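Local coordinates for hypothetical protein Atu2684 (Agrobacterium tumefaciens, PDB 2AXO) that is of unknown function but carries a thioredoxin-like domain with a disulfide-bonded CXXC motif, consistent with a redox-related role, at residues H79-N84 and A93-T98. Residues are numbered along the deposited sequence; the frame is centred on the assembly and turned at random.
Sequences HVDYWN and ASKENT
The end of the edge strand 74-79 in the thioredoxin-like sheet, with the loop after it, packs against the start of helix 95-107 and the residues leading into it, where His79 meets Ala93, Ser94 and Asn97. His79 O takes a nearly straight hydrogen bond from Asn97 ND2 (3.1 Å, 161° at the hydrogen), a weak one from Ser94 N at 3.4 Å and a CA-H...O contact from Ala93 CA. This oxygen lies in the Asn97 amide plane, though ND2 comes in tilted from the His79 carbonyl plane. Ser94 is the N-cap of the helix, its OG accepting from Asn97 N at 3.1 Å, while Ala93 CB sits 3.1 Å from Val80 O. Farther along, Thr98 OG1 donates to Asp81 OD1 (2.7 Å), arriving well above the carboxylate plane. Asp81 CG stands between its own backbone N and carbonyl carbon (chi1 68°), which brings the carboxylate alongside the start of the helix, OD2 3.5 Å from Lys95 CA. Thr98 CG2 touches the Tyr82 ring at its edge, 3.5 Å from CD2; Val80 CG2 covers one face, and Tyr102 of the second subunit meets the ring. Asn97 ND2 also donates to Val203 O, tying strand 196-212 to this junction. With OD1 held by Thr98, Asp81 OD2 lies 5.2 Å from Lys95 NZ, not in contact, and forms a weak, long ion pair with Lys95 of the second subunit; these positive charges would probably favour the ionised carboxylate.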
loop_
_atom_site.group_PDB
_atom_site.type_symbol
_atom_site.label_atom_id
_atom_site.label_comp_id
_atom_site.label_asym_id
_atom_site.label_seq_id
_atom_site.Cartn_x
_atom_site.Cartn_y
_atom_site.Cartn_z
ATOM N N HIS A 79 3.798 10.350 6.141
ATOM C CA HIS A 79 2.378 10.026 6.191
ATOM C C HIS A 79 1.986 9.223 4.958
ATOM O O HIS A 79 2.163 9.682 3.828
ATOM C CB HIS A 79 1.540 11.304 6.274
ATOM C CG HIS A 79 1.596 11.976 7.611
ATOM N ND1 HIS A 79 2.741 12.564 8.103
ATOM C CD2 HIS A 79 0.646 12.147 8.561
ATOM C CE1 HIS A 79 2.494 13.070 9.299
ATOM N NE2 HIS A 79 1.231 12.830 9.600
ATOM N N VAL A 80 1.461 8.020 5.182
ATOM C CA VAL A 80 1.039 7.139 4.093
ATOM C C VAL A 80 -0.379 7.475 3.637
ATOM O O VAL A 80 -1.161 8.053 4.390
ATOM C CB VAL A 80 1.108 5.656 4.523
ATOM C CG1 VAL A 80 2.552 5.282 4.814
ATOM C CG2 VAL A 80 0.235 5.418 5.751
ATOM N N ASP A 81 -0.716 7.111 2.405
ATOM C CA ASP A 81 -2.040 7.430 1.885
ATOM C C ASP A 81 -3.086 6.332 2.016
ATOM O O ASP A 81 -4.261 6.566 1.741
ATOM C CB ASP A 81 -1.935 7.854 0.413
ATOM C CG ASP A 81 -1.527 6.712 -0.500
ATOM O OD1 ASP A 81 -1.174 5.624 0.005
ATOM O OD2 ASP A 81 -1.555 6.903 -1.733
ATOM N N TYR A 82 -2.689 5.145 2.457
ATOM C CA TYR A 82 -3.664 4.073 2.545
ATOM C C TYR A 82 -4.616 4.078 3.737
ATOM O O TYR A 82 -5.236 3.063 4.051
ATOM C CB TYR A 82 -2.968 2.714 2.403
ATOM C CG TYR A 82 -1.813 2.435 3.336
ATOM C CD1 TYR A 82 -2.032 2.133 4.677
ATOM C CD2 TYR A 82 -0.511 2.363 2.848
ATOM C CE1 TYR A 82 -0.981 1.748 5.508
ATOM C CE2 TYR A 82 0.545 1.984 3.664
ATOM C CZ TYR A 82 0.305 1.671 4.989
ATOM O OH TYR A 82 1.340 1.241 5.782
ATOM N N TRP A 83 -4.746 5.229 4.387
ATOM C CA TRP A 83 -5.660 5.365 5.513
ATOM C C TRP A 83 -6.702 6.420 5.183
ATOM O O TRP A 83 -7.550 6.758 6.009
ATOM C CB TRP A 83 -4.915 5.756 6.791
ATOM C CG TRP A 83 -4.225 4.610 7.435
ATOM C CD1 TRP A 83 -2.887 4.327 7.398
ATOM C CD2 TRP A 83 -4.836 3.569 8.202
ATOM N NE1 TRP A 83 -2.630 3.175 8.096
ATOM C CE2 TRP A 83 -3.808 2.688 8.602
ATOM C CE3 TRP A 83 -6.154 3.294 8.589
ATOM C CZ2 TRP A 83 -4.055 1.549 9.379
ATOM C CZ3 TRP A 83 -6.402 2.158 9.361
ATOM C CH2 TRP A 83 -5.355 1.302 9.747
ATOM N N ASN A 84 -6.632 6.939 3.963
ATOM C CA ASN A 84 -7.581 7.949 3.520
ATOM C C ASN A 84 -8.795 7.252 2.929
ATOM O O ASN A 84 -8.674 6.200 2.303
ATOM C CB ASN A 84 -6.953 8.858 2.457
ATOM C CG ASN A 84 -5.629 9.449 2.900
ATOM O OD1 ASN A 84 -5.481 9.894 4.037
ATOM N ND2 ASN A 84 -4.659 9.465 1.994
ATOM N N ALA A 93 -0.379 13.253 3.761
ATOM C CA ALA A 93 -0.059 11.981 3.126
ATOM C C ALA A 93 0.234 12.131 1.643
ATOM O O ALA A 93 -0.132 13.128 1.022
ATOM C CB ALA A 93 -1.206 10.998 3.324
ATOM N N SER A 94 0.900 11.129 1.079
ATOM C CA SER A 94 1.216 11.141 -0.339
ATOM C C SER A 94 1.510 9.728 -0.822
ATOM O O SER A 94 1.919 8.854 -0.050
ATOM C CB SER A 94 2.419 12.043 -0.629
ATOM O OG SER A 94 3.634 11.387 -0.329
ATOM N N LYS A 95 1.300 9.523 -2.113
ATOM C CA LYS A 95 1.530 8.238 -2.749
ATOM C C LYS A 95 3.026 7.938 -2.729
ATOM O O LYS A 95 3.437 6.791 -2.565
ATOM C CB LYS A 95 1.004 8.292 -4.187
ATOM C CG LYS A 95 0.719 6.946 -4.827
ATOM C CD LYS A 95 1.968 6.307 -5.393
ATOM C CE LYS A 95 1.638 4.991 -6.087
ATOM N NZ LYS A 95 1.039 3.993 -5.150
ATOM N N GLU A 96 3.834 8.982 -2.884
ATOM C CA GLU A 96 5.287 8.840 -2.884
ATOM C C GLU A 96 5.790 8.302 -1.549
ATOM O O GLU A 96 6.709 7.487 -1.509
ATOM C CB GLU A 96 5.951 10.187 -3.188
ATOM C CG GLU A 96 5.787 10.663 -4.633
ATOM C CD GLU A 96 4.335 10.861 -5.028
ATOM O OE1 GLU A 96 3.629 11.631 -4.343
ATOM O OE2 GLU A 96 3.895 10.248 -6.025
ATOM N N ASN A 97 5.190 8.761 -0.455
ATOM C CA ASN A 97 5.595 8.288 0.861
ATOM C C ASN A 97 5.273 6.816 1.000
ATOM O O ASN A 97 6.065 6.043 1.532
ATOM C CB ASN A 97 4.873 9.051 1.965
ATOM C CG ASN A 97 5.430 10.430 2.171
ATOM O OD1 ASN A 97 6.489 10.757 1.646
ATOM N ND2 ASN A 97 4.727 11.247 2.948
ATOM N N THR A 98 4.092 6.430 0.536
ATOM C CA THR A 98 3.703 5.038 0.626
ATOM C C THR A 98 4.652 4.197 -0.228
ATOM O O THR A 98 5.075 3.118 0.186
ATOM C CB THR A 98 2.246 4.829 0.166
ATOM O OG1 THR A 98 1.383 5.708 0.901
ATOM C CG2 THR A 98 1.812 3.389 0.417
#